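Local structure of PtLCIB4 H88A mutant (Phaeodactylum tricornutum, 5B5Z) at residues K23-A28 / F255-R260; K40-F45 / E272-L277; V116-E121 / I246-E251; S141-A146 / D204-L209. The protein is a homolog of the limiting CO2-inducible protein LCIB and probably works as a zinc-dependent beta-carbonic anhydrase, interconverting carbon dioxide and bicarbonate. One frame throughout, in Å; residues are numbered along the deposited sequence.

Contact 1 (K23-A28 / F255-R260)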
# COMPACT_ATOMS: atom_id res chain seq x y z
N LYS A 23 -9.39 26.73 10.61
CA LYS A 23 -10.80 27.07 10.73
C LYS A 23 -11.62 25.81 10.96
O LYS A 23 -12.49 25.76 11.84
CB LYS A 23 -11.30 27.80 9.48
CG LYS A 23 -12.09 29.07 9.72
CD LYS A 23 -12.77 29.54 8.43
CE LYS A 23 -14.13 30.17 8.76
NZ LYS A 23 -14.66 30.91 7.59
N ALA A 24 -11.32 24.76 10.20
CA ALA A 24 -12.13 23.55 10.26
C ALA A 24 -11.57 22.56 11.28
O ALA A 24 -12.32 21.79 11.89
CB ALA A 24 -12.21 22.90 8.87
N PHE A 25 -10.25 22.58 11.43
CA PHE A 25 -9.53 21.65 12.30
C PHE A 25 -8.54 22.39 13.20
O PHE A 25 -7.35 22.44 12.92
CB PHE A 25 -8.80 20.59 11.44
CG PHE A 25 -9.71 19.85 10.50
CD1 PHE A 25 -10.56 18.87 10.97
CD2 PHE A 25 -9.75 20.17 9.15
CE1 PHE A 25 -11.42 18.21 10.12
CE2 PHE A 25 -10.61 19.51 8.29
CZ PHE A 25 -11.44 18.52 8.78
N PRO A 26 -9.04 23.01 14.29
CA PRO A 26 -8.23 23.88 15.14
C PRO A 26 -7.04 23.18 15.74
O PRO A 26 -6.03 23.83 16.04
CB PRO A 26 -9.19 24.29 16.26
CG PRO A 26 -10.50 24.03 15.74
CD PRO A 26 -10.45 23.01 14.68
N ASP A 27 -7.16 21.86 15.93
CA ASP A 27 -6.15 21.09 16.63
C ASP A 27 -5.16 20.41 15.69
O ASP A 27 -4.35 19.62 16.14
CB ASP A 27 -6.81 20.05 17.55
CG ASP A 27 -7.80 19.14 16.82
OD1 ASP A 27 -8.35 19.53 15.76
OD2 ASP A 27 -8.10 18.04 17.34
N ALA A 28 -5.23 20.72 14.39
CA ALA A 28 -4.33 20.08 13.42
C ALA A 28 -2.86 20.31 13.75
O ALA A 28 -2.47 21.40 14.17
CB ALA A 28 -4.63 20.58 12.03
N PHE A 255 -0.64 18.40 7.18
CA PHE A 255 -1.13 18.40 8.54
C PHE A 255 -1.84 17.09 8.86
O PHE A 255 -2.18 16.31 7.97
CB PHE A 255 -2.10 19.57 8.78
CG PHE A 255 -1.42 20.91 8.85
CD1 PHE A 255 -0.95 21.52 7.69
CD2 PHE A 255 -1.22 21.54 10.07
CE1 PHE A 255 -0.30 22.76 7.75
CE2 PHE A 255 -0.58 22.78 10.14
CZ PHE A 255 -0.12 23.38 8.98
N PHE A 256 -2.04 16.86 10.15
CA PHE A 256 -2.78 15.70 10.61
C PHE A 256 -3.63 16.09 11.81
O PHE A 256 -3.16 16.79 12.71
CB PHE A 256 -1.80 14.56 10.98
CG PHE A 256 -2.46 13.20 11.13
CD1 PHE A 256 -2.97 12.77 12.37
CD2 PHE A 256 -2.57 12.34 10.04
CE1 PHE A 256 -3.57 11.51 12.50
CE2 PHE A 256 -3.15 11.07 10.17
CZ PHE A 256 -3.66 10.67 11.40
N VAL A 257 -4.88 15.65 11.78
CA VAL A 257 -5.80 15.85 12.89
C VAL A 257 -5.91 14.56 13.68
O VAL A 257 -6.52 13.61 13.22
CB VAL A 257 -7.20 16.23 12.37
CG1 VAL A 257 -8.14 16.63 13.55
CG2 VAL A 257 -7.10 17.33 11.33
N VAL A 258 -5.34 14.53 14.88
CA VAL A 258 -5.40 13.33 15.72
C VAL A 258 -6.77 13.15 16.37
O VAL A 258 -7.22 14.00 17.12
CB VAL A 258 -4.35 13.36 16.83
CG1 VAL A 258 -4.41 12.08 17.64
CG2 VAL A 258 -2.98 13.51 16.24
N ARG A 259 -7.40 12.02 16.09
CA ARG A 259 -8.69 11.69 16.68
C ARG A 259 -8.57 10.56 17.71
O ARG A 259 -9.37 10.46 18.64
CB ARG A 259 -9.67 11.31 15.58
CG ARG A 259 -10.13 12.46 14.72
CD ARG A 259 -11.13 13.32 15.48
NE ARG A 259 -12.25 13.71 14.62
CZ ARG A 259 -12.38 14.92 14.09
NH1 ARG A 259 -11.47 15.85 14.34
NH2 ARG A 259 -13.41 15.19 13.32
N ARG A 260 -7.56 9.70 17.53
CA ARG A 260 -7.29 8.56 18.41
C ARG A 260 -5.78 8.46 18.63
O ARG A 260 -5.00 8.53 17.68
CB ARG A 260 -7.81 7.25 17.81
O HOH W 1 -4.35 16.87 16.34
O HOH W 2 -6.33 16.39 18.41
O HOH W 3 -10.67 18.61 14.56
O HOH W 4 -9.54 15.90 16.89
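This is a buried, mainly apolar contact with a water-bridged polar edge, where Phe25 and Ala28, in the turn after helix 16-24, pack on Phe255 and Val257 of strand 255-264. Branch CG2 of Val257 sits 3.7 Å from Phe25 CB and approaches the Phe25 ring obliquely. The other Val257 branch, CG1, lies 3.7 Å from Asp27 OD1. Ala28 CB reaches Phe255 CD2 at 4.0 Å. Ala28 CA comes within 3.6 Å of Phe256 O as a CA-H...O contact. Residues 25 to 28 form a type I beta turn, closed by Ala28 N to Phe25 O. The turn leads into strand 29-30, where Leu29 pairs with Phe256 in the antiparallel part of the sheet. Four waters bridge the polar side. Water 1 bridges Asp27 O to Val258 N. Water 2 donates to Asp27 OD2 at 2.6 Å and to Val258 O, and water 4 joins the same two atoms. Asp27 CG lies between the backbone N and the carbonyl carbon (chi1 54°), which puts the carboxylate beside Val257 and near waters 2, 3 and 4. Water 4 also accepts from Arg259 NH1, so the carboxylate and guanidinium meet through solvent. Arg259 and Arg260 both face Gly242 in a classic beta bulge.

Contact 2 (K40-F45 / E272-L277)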
# COMPACT_ATOMS: atom_id res chain seq x y z
N LYS A 40 7.86 11.04 21.11
CA LYS A 40 8.20 11.42 22.48
C LYS A 40 7.35 10.69 23.50
O LYS A 40 7.86 10.17 24.49
CB LYS A 40 8.05 12.93 22.68
CG LYS A 40 8.41 13.41 24.09
CD LYS A 40 8.15 14.90 24.26
CE LYS A 40 8.83 15.45 25.50
NZ LYS A 40 9.05 16.92 25.38
N ARG A 41 6.04 10.63 23.25
CA ARG A 41 5.15 9.95 24.17
C ARG A 41 5.42 8.45 24.23
O ARG A 41 5.54 7.88 25.30
CB ARG A 41 3.69 10.21 23.78
CG ARG A 41 2.67 9.48 24.65
CD ARG A 41 2.80 9.88 26.11
NE ARG A 41 2.74 11.33 26.28
CZ ARG A 41 1.64 12.00 26.60
NH1 ARG A 41 0.50 11.35 26.79
NH2 ARG A 41 1.68 13.32 26.74
N LEU A 42 5.54 7.80 23.07
CA LEU A 42 5.71 6.36 23.08
C LEU A 42 7.08 5.92 23.61
O LEU A 42 7.22 4.79 24.08
CB LEU A 42 5.46 5.80 21.67
CG LEU A 42 4.01 5.93 21.18
CD1 LEU A 42 3.94 5.32 19.79
CD2 LEU A 42 3.03 5.22 22.12
N SER A 43 8.08 6.80 23.54
CA SER A 43 9.39 6.46 24.10
C SER A 43 9.30 6.25 25.61
O SER A 43 10.05 5.47 26.18
CB SER A 43 10.43 7.52 23.77
OG SER A 43 10.15 8.74 24.43
N GLN A 44 8.38 6.96 26.25
CA GLN A 44 8.15 6.77 27.69
C GLN A 44 7.51 5.43 28.00
O GLN A 44 7.45 5.02 29.16
CB GLN A 44 7.26 7.89 28.24
CG GLN A 44 7.83 9.28 28.09
CD GLN A 44 6.85 10.32 28.57
OE1 GLN A 44 5.98 10.03 29.39
NE2 GLN A 44 6.98 11.54 28.06
N PHE A 45 7.03 4.74 26.96
CA PHE A 45 6.42 3.43 27.12
C PHE A 45 7.22 2.36 26.40
O PHE A 45 6.71 1.28 26.10
CB PHE A 45 4.97 3.47 26.62
CG PHE A 45 4.07 4.35 27.45
CD1 PHE A 45 4.06 5.72 27.26
CD2 PHE A 45 3.27 3.81 28.45
CE1 PHE A 45 3.27 6.54 28.04
CE2 PHE A 45 2.47 4.63 29.23
CZ PHE A 45 2.47 6.00 29.02
N GLU A 272 -3.55 2.65 27.69
CA GLU A 272 -3.35 4.09 27.78
C GLU A 272 -4.22 4.81 26.76
O GLU A 272 -4.45 4.30 25.67
CB GLU A 272 -1.88 4.48 27.55
CG GLU A 272 -0.86 3.82 28.48
CD GLU A 272 -0.86 4.36 29.91
OE1 GLU A 272 -1.34 5.49 30.15
OE2 GLU A 272 -0.37 3.64 30.81
N ASN A 273 -4.70 5.99 27.13
CA ASN A 273 -5.41 6.86 26.20
C ASN A 273 -4.82 8.26 26.32
O ASN A 273 -4.91 8.89 27.37
CB ASN A 273 -6.91 6.86 26.49
CG ASN A 273 -7.71 7.48 25.36
OD1 ASN A 273 -7.18 8.23 24.54
ND2 ASN A 273 -9.01 7.16 25.30
N PHE A 274 -4.23 8.74 25.24
CA PHE A 274 -3.53 10.01 25.26
C PHE A 274 -4.37 11.18 24.75
O PHE A 274 -3.88 12.31 24.65
CB PHE A 274 -2.23 9.89 24.47
CG PHE A 274 -1.33 8.78 24.95
CD1 PHE A 274 -0.97 8.69 26.29
CD2 PHE A 274 -0.85 7.83 24.06
CE1 PHE A 274 -0.13 7.68 26.73
CE2 PHE A 274 -0.01 6.82 24.49
CZ PHE A 274 0.35 6.74 25.83
N MET A 275 -5.63 10.93 24.41
CA MET A 275 -6.53 11.99 23.97
C MET A 275 -7.26 12.58 25.19
O MET A 275 -7.60 11.84 26.10
CB MET A 275 -7.54 11.45 22.95
CG MET A 275 -6.96 11.23 21.54
SD MET A 275 -6.53 12.78 20.73
CE MET A 275 -8.15 13.50 20.44
N PRO A 276 -7.48 13.91 25.20
CA PRO A 276 -7.04 14.89 24.20
C PRO A 276 -5.58 15.30 24.39
O PRO A 276 -5.06 15.19 25.50
CB PRO A 276 -7.96 16.09 24.46
CG PRO A 276 -8.25 16.00 25.91
CD PRO A 276 -8.31 14.54 26.25
N LEU A 277 -4.94 15.78 23.33
CA LEU A 277 -3.52 16.11 23.37
C LEU A 277 -3.21 17.23 24.37
O LEU A 277 -4.02 18.14 24.58
CB LEU A 277 -3.03 16.51 21.98
CG LEU A 277 -3.30 15.46 20.90
CD1 LEU A 277 -2.72 15.89 19.55
CD2 LEU A 277 -2.78 14.09 21.34
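The C-terminal part of helix 31-43 packs on the end of strand 270-273 and the loop that follows, and Phe274 buries the largest share of surface. Arg41 covers one face of the Phe274 ring. Arg41 CG stands over the ring centre, 3.7 Å from the centroid of Phe274, in a CH-pi contact, and its CD follows over the same face. Arg41 CG is anti to the backbone N (chi1 177°), and the chain then bends at chi2 and chi3. This curl carries the guanidinium to the Phe274 CD1 side, with Arg41 NH1 3.1 Å from Phe274 CD1. The guanidinium plane stands 86° to the ring, so it does not stack. Phe45 comes to Phe274 from the opposite direction. Phe274 CZ sits over one face of the Phe45 ring, 3.7 Å from Phe45 CE1, with the planes 58° apart. Glu272 meets the edge of the Phe45 ring, its OE2 3.4 Å from Phe45 CE2. A carboxylate there probably suits the slightly positive ring hydrogens. Leu42 CD2 adds a looser touch, 4.2 Å from Phe274 CE2. With an alanine at Phe274, the Arg41 methylenes and Phe45 would probably lose their shared surface, leaving a gap between helix and strand. Beside the ring, Asn273 OD1 accepts from Met275 N at 3.1 Å, an Asx turn. Strand 255-264 runs next to this end of the chain: its Phe261 meets the Phe274 ring and pairs with the Phe274 backbone, Ile263 pairs with Glu272 and touches Leu42, and Val258 touches Met275.

Contact 3 (V116-E121 / I246-E251)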
# COMPACT_ATOMS: atom_id res chain seq x y z
N VAL A 116 -7.59 14.37 2.90
CA VAL A 116 -8.32 15.37 2.13
C VAL A 116 -7.34 16.43 1.65
O VAL A 116 -6.44 16.81 2.39
CB VAL A 116 -9.46 16.00 2.97
CG1 VAL A 116 -8.91 16.67 4.22
CG2 VAL A 116 -10.26 16.97 2.11
N GLY A 117 -7.52 16.88 0.42
CA GLY A 117 -6.72 17.96 -0.12
C GLY A 117 -7.30 19.32 0.22
O GLY A 117 -8.51 19.46 0.35
N VAL A 118 -6.43 20.29 0.41
CA VAL A 118 -6.89 21.67 0.55
C VAL A 118 -6.00 22.51 -0.36
O VAL A 118 -4.79 22.34 -0.37
CB VAL A 118 -6.86 22.15 2.02
CG1 VAL A 118 -5.45 22.10 2.60
CG2 VAL A 118 -7.46 23.57 2.11
N SER A 119 -6.61 23.38 -1.16
CA SER A 119 -5.88 24.05 -2.23
C SER A 119 -5.24 25.34 -1.76
O SER A 119 -5.43 25.77 -0.62
CB SER A 119 -6.81 24.34 -3.42
OG SER A 119 -7.74 25.36 -3.09
N TRP A 120 -4.49 25.97 -2.65
CA TRP A 120 -3.88 27.26 -2.36
C TRP A 120 -4.96 28.31 -2.09
O TRP A 120 -4.71 29.29 -1.39
CB TRP A 120 -2.96 27.70 -3.50
CG TRP A 120 -3.69 28.01 -4.78
CD1 TRP A 120 -4.26 27.11 -5.63
CD2 TRP A 120 -3.94 29.30 -5.34
NE1 TRP A 120 -4.84 27.76 -6.69
CE2 TRP A 120 -4.66 29.11 -6.54
CE3 TRP A 120 -3.62 30.61 -4.95
CZ2 TRP A 120 -5.07 30.18 -7.35
CZ3 TRP A 120 -4.03 31.67 -5.75
CH2 TRP A 120 -4.74 31.44 -6.94
N GLU A 121 -6.17 28.09 -2.62
CA GLU A 121 -7.30 29.01 -2.39
C GLU A 121 -8.16 28.63 -1.18
O GLU A 121 -9.21 29.24 -0.96
CB GLU A 121 -8.22 29.06 -3.61
CG GLU A 121 -7.62 29.63 -4.88
CD GLU A 121 -8.34 29.11 -6.12
OE1 GLU A 121 -9.59 28.99 -6.08
OE2 GLU A 121 -7.68 28.81 -7.13
N ILE A 246 -4.22 15.86 6.16
CA ILE A 246 -4.57 17.01 5.33
C ILE A 246 -3.43 17.33 4.37
O ILE A 246 -2.33 17.68 4.78
CB ILE A 246 -4.90 18.24 6.20
CG1 ILE A 246 -6.11 17.92 7.09
CG2 ILE A 246 -5.17 19.46 5.33
CD1 ILE A 246 -6.49 19.05 8.05
N ASN A 247 -3.69 17.13 3.08
CA ASN A 247 -2.67 17.30 2.06
C ASN A 247 -2.72 18.71 1.47
O ASN A 247 -3.72 19.11 0.88
CB ASN A 247 -2.85 16.25 0.96
CG ASN A 247 -2.83 14.85 1.52
OD1 ASN A 247 -3.78 14.08 1.35
ND2 ASN A 247 -1.78 14.52 2.23
N THR A 248 -1.63 19.44 1.63
CA THR A 248 -1.57 20.85 1.28
C THR A 248 -0.67 21.07 0.06
O THR A 248 0.05 20.16 -0.34
CB THR A 248 -1.04 21.65 2.46
OG1 THR A 248 0.27 21.17 2.78
CG2 THR A 248 -1.97 21.50 3.68
N PRO A 249 -0.69 22.28 -0.53
CA PRO A 249 0.23 22.56 -1.64
C PRO A 249 1.70 22.30 -1.29
O PRO A 249 2.07 22.27 -0.11
CB PRO A 249 -0.02 24.04 -1.93
CG PRO A 249 -1.46 24.24 -1.55
CD PRO A 249 -1.64 23.39 -0.32
N LYS A 250 2.53 22.14 -2.32
CA LYS A 250 3.91 21.66 -2.18
C LYS A 250 4.80 22.54 -1.31
O LYS A 250 5.69 22.04 -0.62
CB LYS A 250 4.55 21.51 -3.56
N GLU A 251 4.55 23.84 -1.33
CA GLU A 251 5.38 24.79 -0.58
C GLU A 251 5.06 24.77 0.92
O GLU A 251 5.65 25.52 1.70
CB GLU A 251 5.18 26.21 -1.12
CG GLU A 251 4.73 26.29 -2.57
CD GLU A 251 3.22 26.16 -2.73
OE1 GLU A 251 2.47 26.81 -1.97
OE2 GLU A 251 2.78 25.41 -3.63
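Asn247 is held to Val116 and Val118 by two backbone hydrogen bonds. Asn247 N donates to Val116 O at 2.9 Å. Val118 N donates to Asn247 O at 3.0 Å. Two CA-H...O contacts support them, Ile246 CA to Val116 O and Gly117 CA to Asn247 O. The Asn247 amide is engaged outside the pair: OD1 bonds to His115 ND1 and ND2 to Asp254 OD2. His115 is a zinc ligand, so Asn247 is a second-shell residue, which probably helps fix the rotation of the imidazole.

Val116 and Ile246 lie side by side on the other face, CG1 to CG1 at 4.2 Å. Val118 places CG1 between its own N and carbonyl carbon (chi1 60°). That Val118 methyl meets Thr248 CG2 at 3.7 Å and Ile246 CG2 at 3.8 Å. Further on, Pro249 covers the backbone of 118-120. Pro249 CD is 3.3 Å from Val118 O, a buried carbonyl with no hydrogen-bond partner in the model, and its CG is 3.7 Å from Trp120 N. Ser119 OG accepts from Glu121 N in an ST turn and also bonds to Lys123 N.

The arrangement is a parallel strand pair, 107-117 with 238-247, whose C-terminal ends border the metal site of this beta-carbonic anhydrase family.

Contact 4 (S141-A146 / D204-L209)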
# COMPACT_ATOMS: atom_id res chain seq x y z
N SER A 141 -11.11 8.59 -4.28
CA SER A 141 -11.95 7.46 -3.95
C SER A 141 -13.13 7.84 -3.08
O SER A 141 -14.26 7.46 -3.36
CB SER A 141 -11.11 6.37 -3.25
OG SER A 141 -11.95 5.39 -2.66
N ALA A 142 -12.88 8.58 -2.01
CA ALA A 142 -13.95 8.96 -1.10
C ALA A 142 -14.97 9.88 -1.79
O ALA A 142 -16.17 9.75 -1.58
CB ALA A 142 -13.39 9.64 0.14
N VAL A 143 -14.48 10.79 -2.62
CA VAL A 143 -15.37 11.74 -3.29
C VAL A 143 -16.30 11.02 -4.26
O VAL A 143 -17.51 11.29 -4.29
CB VAL A 143 -14.58 12.85 -4.02
CG1 VAL A 143 -15.49 13.63 -4.97
CG2 VAL A 143 -13.93 13.80 -3.01
N ALA A 144 -15.75 10.08 -5.03
CA ALA A 144 -16.55 9.27 -5.94
C ALA A 144 -17.59 8.44 -5.18
O ALA A 144 -18.75 8.33 -5.60
CB ALA A 144 -15.64 8.35 -6.77
N ALA A 145 -17.17 7.84 -4.07
CA ALA A 145 -18.09 7.05 -3.25
C ALA A 145 -19.17 7.93 -2.67
O ALA A 145 -20.34 7.55 -2.66
CB ALA A 145 -17.35 6.33 -2.14
N ALA A 146 -18.79 9.11 -2.19
CA ALA A 146 -19.75 10.04 -1.60
C ALA A 146 -20.83 10.42 -2.62
O ALA A 146 -22.03 10.45 -2.29
CB ALA A 146 -19.04 11.29 -1.10
N ASP A 204 -20.62 21.96 3.68
CA ASP A 204 -19.54 21.75 2.73
C ASP A 204 -19.15 20.28 2.82
O ASP A 204 -18.44 19.87 3.73
CB ASP A 204 -18.34 22.65 2.99
CG ASP A 204 -17.18 22.40 2.00
OD1 ASP A 204 -17.33 21.59 1.05
OD2 ASP A 204 -16.11 23.03 2.17
N VAL A 205 -19.63 19.49 1.87
CA VAL A 205 -19.45 18.06 1.94
C VAL A 205 -17.97 17.69 1.83
O VAL A 205 -17.56 16.65 2.33
CB VAL A 205 -20.27 17.35 0.84
CG1 VAL A 205 -19.75 17.73 -0.54
CG2 VAL A 205 -20.29 15.84 1.05
N MET A 206 -17.16 18.55 1.21
CA MET A 206 -15.74 18.22 1.05
C MET A 206 -14.98 18.30 2.37
O MET A 206 -13.93 17.67 2.52
CB MET A 206 -15.10 19.14 0.01
CG MET A 206 -15.57 18.84 -1.41
SD MET A 206 -15.22 17.14 -1.91
CE MET A 206 -16.83 16.40 -1.91
N VAL A 207 -15.50 19.07 3.32
CA VAL A 207 -14.83 19.18 4.61
C VAL A 207 -15.43 18.17 5.59
O VAL A 207 -14.79 17.76 6.53
CB VAL A 207 -14.89 20.63 5.18
CG1 VAL A 207 -16.28 20.96 5.75
CG2 VAL A 207 -13.82 20.85 6.23
N THR A 208 -16.67 17.75 5.33
CA THR A 208 -17.32 16.76 6.17
C THR A 208 -16.90 15.34 5.80
O THR A 208 -16.75 14.47 6.67
CB THR A 208 -18.86 16.91 6.06
OG1 THR A 208 -19.20 18.20 6.57
CG2 THR A 208 -19.57 15.84 6.86
N LEU A 209 -16.70 15.10 4.50
CA LEU A 209 -16.39 13.76 3.99
C LEU A 209 -15.21 13.06 4.69
O LEU A 209 -15.37 11.92 5.10
CB LEU A 209 -16.16 13.82 2.48
CG LEU A 209 -15.76 12.50 1.79
CD1 LEU A 209 -16.76 11.39 1.98
CD2 LEU A 209 -15.52 12.80 0.31
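Leu209 and Val143 bury the most surface here, with Ala146 next. Leu209 of helix 205-228 reaches across to helix 140-154 and spreads its two methyls over one side of it. Leu209 CD2 lies 3.8 Å from Ala142 CB and 3.6 Å from Ala142 C, and it also meets Val143 CG2 at 3.8 Å. Leu209 CD1 takes the next turn, 3.8 Å from Ala146 CB. With CG anti to the backbone N (chi1 177°), the Leu209 side chain extends toward the alanines. The small Ala142 and Ala146 let the leucine come close to the helix backbone. Val143 turns CG2 to both partners, and Met206 SD sits 3.7 Å from Val143 CG2; the two side chains cross at about a right angle. Replacing Leu209 by an alanine would probably open a gap against Ala142 and Ala146 and leave Val143 resting mainly on Met206. At the start of the second helix Asp204 is the N-cap. Asp204 OD1 accepts from Met206 N at 3.0 Å, from above the carboxylate plane, while its backbone O takes both Val207 N and Thr208 N. The short helix segments cross at 113°, with axes 10.8 Å apart at closest approach. Leu199 of helix 196-201 touches both Ala146 and Leu209. Helix 183-192 meets helix 140-154 at Ala145, and Trp124 touches Met206.

In the fold
Contacts 1, 2 and 3 all reach one mixed sheet. Contact 1 touches each of the others. Its Phe255 O lies 2.8 Å from Ile246 N of contact 3, a probable hydrogen bond, and Val258 CB packs on Leu277 CD1 of contact 2 at 4.0 Å. Its Ala24 CB meets Val207 CG2 of contact 4 at 3.7 Å. Contacts 3 and 4 meet where Val116 CG2 touches Met206 O. These two are nearest the zinc, which is held by Cys59, His115 and Cys139: the side chain of Ala142 is about 6 Å from it and that of Asn247 about 7 Å. Contact 2 is far from contact 4, their centres 31 Å apart, on opposite sides of the chain's centre.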